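Local coordinates for protein tetR-family transcriptional regulator (Streptomyces coelicolor A3, PDB 2QIB) that probably binds DNA through an N-terminal helix-turn-helix domain and acts as a TetR-family regulator of transcription, at residues Val21-Phe26 / Asp100-Gly105. Numbering follows the deposited sequence.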
ATOM      1  N   VAL A  21     -28.749  -0.798  -6.001  1.00 16.46           N
ATOM      2  CA  VAL A  21     -29.109  -1.579  -4.840  1.00 16.82           C
ATOM      3  C   VAL A  21     -27.932  -2.457  -4.462  1.00 15.81           C
ATOM      4  O   VAL A  21     -27.560  -2.561  -3.280  1.00 16.24           O
ATOM      5  CB  VAL A  21     -30.353  -2.413  -5.151  1.00 16.59           C
ATOM      6  CG1 VAL A  21     -30.569  -3.495  -4.094  1.00 17.92           C
ATOM      7  CG2 VAL A  21     -31.582  -1.492  -5.284  1.00 17.85           C
ATOM      8  N   ALA A  22     -27.354  -3.113  -5.461  1.00 15.90           N
ATOM      9  CA  ALA A  22     -26.162  -3.944  -5.234  1.00 16.81           C
ATOM     10  C   ALA A  22     -25.027  -3.150  -4.628  1.00 17.38           C
ATOM     11  O   ALA A  22     -24.367  -3.603  -3.676  1.00 17.10           O
ATOM     12  CB  ALA A  22     -25.707  -4.599  -6.531  1.00 17.60           C
ATOM     13  N   LEU A  23     -24.771  -1.972  -5.193  1.00 16.92           N
ATOM     14  CA  LEU A  23     -23.707  -1.124  -4.670  1.00 17.21           C
ATOM     15  C   LEU A  23     -23.985  -0.754  -3.214  1.00 17.47           C
ATOM     16  O   LEU A  23     -23.075  -0.793  -2.372  1.00 18.19           O
ATOM     17  CB  LEU A  23     -23.564   0.133  -5.526  1.00 17.61           C
ATOM     18  CG  LEU A  23     -22.394   1.022  -5.056  1.00 17.59           C
ATOM     19  CD1 LEU A  23     -21.080   0.230  -4.807  1.00 20.40           C
ATOM     20  CD2 LEU A  23     -22.181   2.077  -6.094  1.00 21.08           C
ATOM     21  N   ASP A  24     -25.237  -0.432  -2.909  1.00 16.93           N
ATOM     22  CA  ASP A  24     -25.599  -0.106  -1.528  1.00 17.19           C
ATOM     23  C   ASP A  24     -25.256  -1.258  -0.550  1.00 16.34           C
ATOM     24  O   ASP A  24     -24.609  -1.060   0.469  1.00 16.08           O
ATOM     25  CB  ASP A  24     -27.089   0.218  -1.421  1.00 16.44           C
ATOM     26  CG  ASP A  24     -27.491   0.596   0.000  1.00 22.34           C
ATOM     27  OD1 ASP A  24     -26.832   1.464   0.584  1.00 28.42           O
ATOM     28  OD2 ASP A  24     -28.447   0.017   0.542  1.00 28.17           O
ATOM     29  N   LEU A  25     -25.684  -2.468  -0.893  1.00 16.08           N
ATOM     30  CA  LEU A  25     -25.473  -3.628  -0.025  1.00 15.87           C
ATOM     31  C   LEU A  25     -24.012  -4.035   0.055  1.00 16.14           C
ATOM     32  O   LEU A  25     -23.518  -4.290   1.156  1.00 16.48           O
ATOM     33  CB  LEU A  25     -26.376  -4.803  -0.433  1.00 16.58           C
ATOM     34  CG  LEU A  25     -27.887  -4.530  -0.298  1.00 15.40           C
ATOM     35  CD1 LEU A  25     -28.653  -5.838  -0.568  1.00 18.88           C
ATOM     36  CD2 LEU A  25     -28.233  -3.959   1.066  1.00 18.41           C
ATOM     37  N   PHE A  26     -23.328  -4.060  -1.095  1.00 15.33           N
ATOM     38  CA  PHE A  26     -21.900  -4.399  -1.134  1.00 16.92           C
ATOM     39  C   PHE A  26     -21.049  -3.303  -0.488  1.00 17.45           C
ATOM     40  O   PHE A  26     -19.872  -3.534  -0.169  1.00 18.66           O
ATOM     41  CB  PHE A  26     -21.432  -4.654  -2.557  1.00 16.21           C
ATOM     42  CG  PHE A  26     -21.901  -5.978  -3.131  1.00 15.95           C
ATOM     43  CD1 PHE A  26     -21.638  -7.185  -2.450  1.00 19.18           C
ATOM     44  CD2 PHE A  26     -22.553  -6.036  -4.364  1.00 15.73           C
ATOM     45  CE1 PHE A  26     -22.040  -8.428  -3.015  1.00 17.59           C
ATOM     46  CE2 PHE A  26     -22.956  -7.238  -4.923  1.00 18.04           C
ATOM     47  CZ  PHE A  26     -22.716  -8.449  -4.248  1.00 17.14           C
ATOM     48  N   ASP A 100     -15.505   6.405   3.658  1.00 17.05           N
ATOM     49  CA  ASP A 100     -16.546   6.335   4.683  1.00 16.73           C
ATOM     50  C   ASP A 100     -17.820   5.687   4.125  1.00 17.46           C
ATOM     51  O   ASP A 100     -18.307   4.695   4.668  1.00 17.24           O
ATOM     52  CB  ASP A 100     -16.860   7.750   5.169  1.00 16.62           C
ATOM     53  CG  ASP A 100     -17.846   7.776   6.356  1.00 19.24           C
ATOM     54  OD1 ASP A 100     -18.235   6.714   6.896  1.00 19.54           O
ATOM     55  OD2 ASP A 100     -18.248   8.889   6.724  1.00 20.70           O
ATOM     56  N   GLU A 101     -18.302   6.238   3.019  1.00 16.66           N
ATOM     57  CA  GLU A 101     -19.586   5.838   2.386  1.00 19.17           C
ATOM     58  C   GLU A 101     -19.581   4.359   2.007  1.00 18.82           C
ATOM     59  O   GLU A 101     -20.646   3.704   2.005  1.00 19.76           O
ATOM     60  CB  GLU A 101     -19.808   6.657   1.107  1.00 19.44           C
ATOM     61  CG  GLU A 101     -20.172   8.122   1.340  1.00 22.54           C
ATOM     62  CD  GLU A 101     -19.975   8.990   0.079  1.00 24.10           C
ATOM     63  OE1 GLU A 101     -19.974   8.459  -1.072  1.00 29.78           O
ATOM     64  OE2 GLU A 101     -19.808  10.227   0.245  1.00 30.61           O
ATOM     65  N   HIS A 102     -18.394   3.851   1.655  1.00 17.16           N
ATOM     66  CA  HIS A 102     -18.252   2.492   1.125  1.00 17.25           C
ATOM     67  C   HIS A 102     -17.419   1.604   2.039  1.00 16.87           C
ATOM     68  O   HIS A 102     -16.943   0.551   1.601  1.00 18.42           O
ATOM     69  CB  HIS A 102     -17.601   2.551  -0.256  1.00 16.49           C
ATOM     70  CG  HIS A 102     -18.415   3.303  -1.263  1.00 19.87           C
ATOM     71  ND1 HIS A 102     -18.208   4.632  -1.547  1.00 24.08           N
ATOM     72  CD2 HIS A 102     -19.462   2.912  -2.029  1.00 23.32           C
ATOM     73  CE1 HIS A 102     -19.086   5.029  -2.461  1.00 23.89           C
ATOM     74  NE2 HIS A 102     -19.851   4.006  -2.774  1.00 25.94           N
ATOM     75  N   GLY A 103     -17.281   2.001   3.301  1.00 17.41           N
ATOM     76  CA  GLY A 103     -16.220   1.436   4.145  1.00 17.01           C
ATOM     77  C   GLY A 103     -16.152  -0.086   4.222  1.00 17.23           C
ATOM     78  O   GLY A 103     -15.108  -0.687   3.932  1.00 17.00           O
ATOM     79  N   PRO A 104     -17.236  -0.725   4.707  1.00 17.29           N
ATOM     80  CA  PRO A 104     -17.149  -2.167   4.860  1.00 17.90           C
ATOM     81  C   PRO A 104     -16.832  -2.899   3.562  1.00 17.87           C
ATOM     82  O   PRO A 104     -16.032  -3.833   3.577  1.00 18.98           O
ATOM     83  CB  PRO A 104     -18.520  -2.537   5.444  1.00 18.97           C
ATOM     84  CG  PRO A 104     -18.890  -1.315   6.230  1.00 17.62           C
ATOM     85  CD  PRO A 104     -18.497  -0.201   5.255  1.00 17.55           C
ATOM     86  N   GLY A 105     -17.402  -2.463   2.443  1.00 17.29           N
ATOM     87  CA  GLY A 105     -17.086  -3.087   1.148  1.00 18.48           C
ATOM     88  C   GLY A 105     -15.668  -2.802   0.658  1.00 17.97           C
ATOM     89  O   GLY A 105     -14.984  -3.698   0.107  1.00 18.02           O
TER
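The carbonyl oxygen F26 O receives a CA-H...O contact from G105, with G105 CA to F26 O at 3.1 Å and an angle of 131° at the hydrogen. A carbon donor and a bent approach make this a weak polar contact, and no conventional hydrogen bond joins 21-26 to 100-105. This is also where the two backbones run closest, F26 CA and G105 CA lying 5.5 Å apart. G105 has no side chain, and its CA itself faces the F26 carbonyl oxygen. A backbone hydrogen bond between G105 and S27, the next residue of helix 11-28, lies beside this contact.

The second touch is apolar and looser: L23 CD1 lies 4.2 Å from H102 CD2, approaching the imidazole obliquely. L23 reaches it with CG anti to its backbone N (chi1 -177°), and the same side chain also packs on A64, R67 and A68 of helix 57-75. H102 sits in the break between helices 84-101 and 103-116, at the N-cap position of the latter. Its ND1 is hydrogen-bonded to F98 O, consistent with a set ring rotation in which the carbon CD2 is the ring atom nearest L23.

F26 turns its ring away from this interface, meeting Y61 edge-to-face; the nearest atoms of a hexaethylene glycol, probably from the crystallisation liquor, are about 3 Å from the F26 side chain. The contact thus joins helix 11-28 of the probable N-terminal DNA-binding domain to a helix break in the C-terminal region. With only 124 Å² buried in total and no charged pair across it, the junction rests on a weak CA-H...O approach and one light apolar touch, supplemented next door by the G105-S27 backbone hydrogen bond.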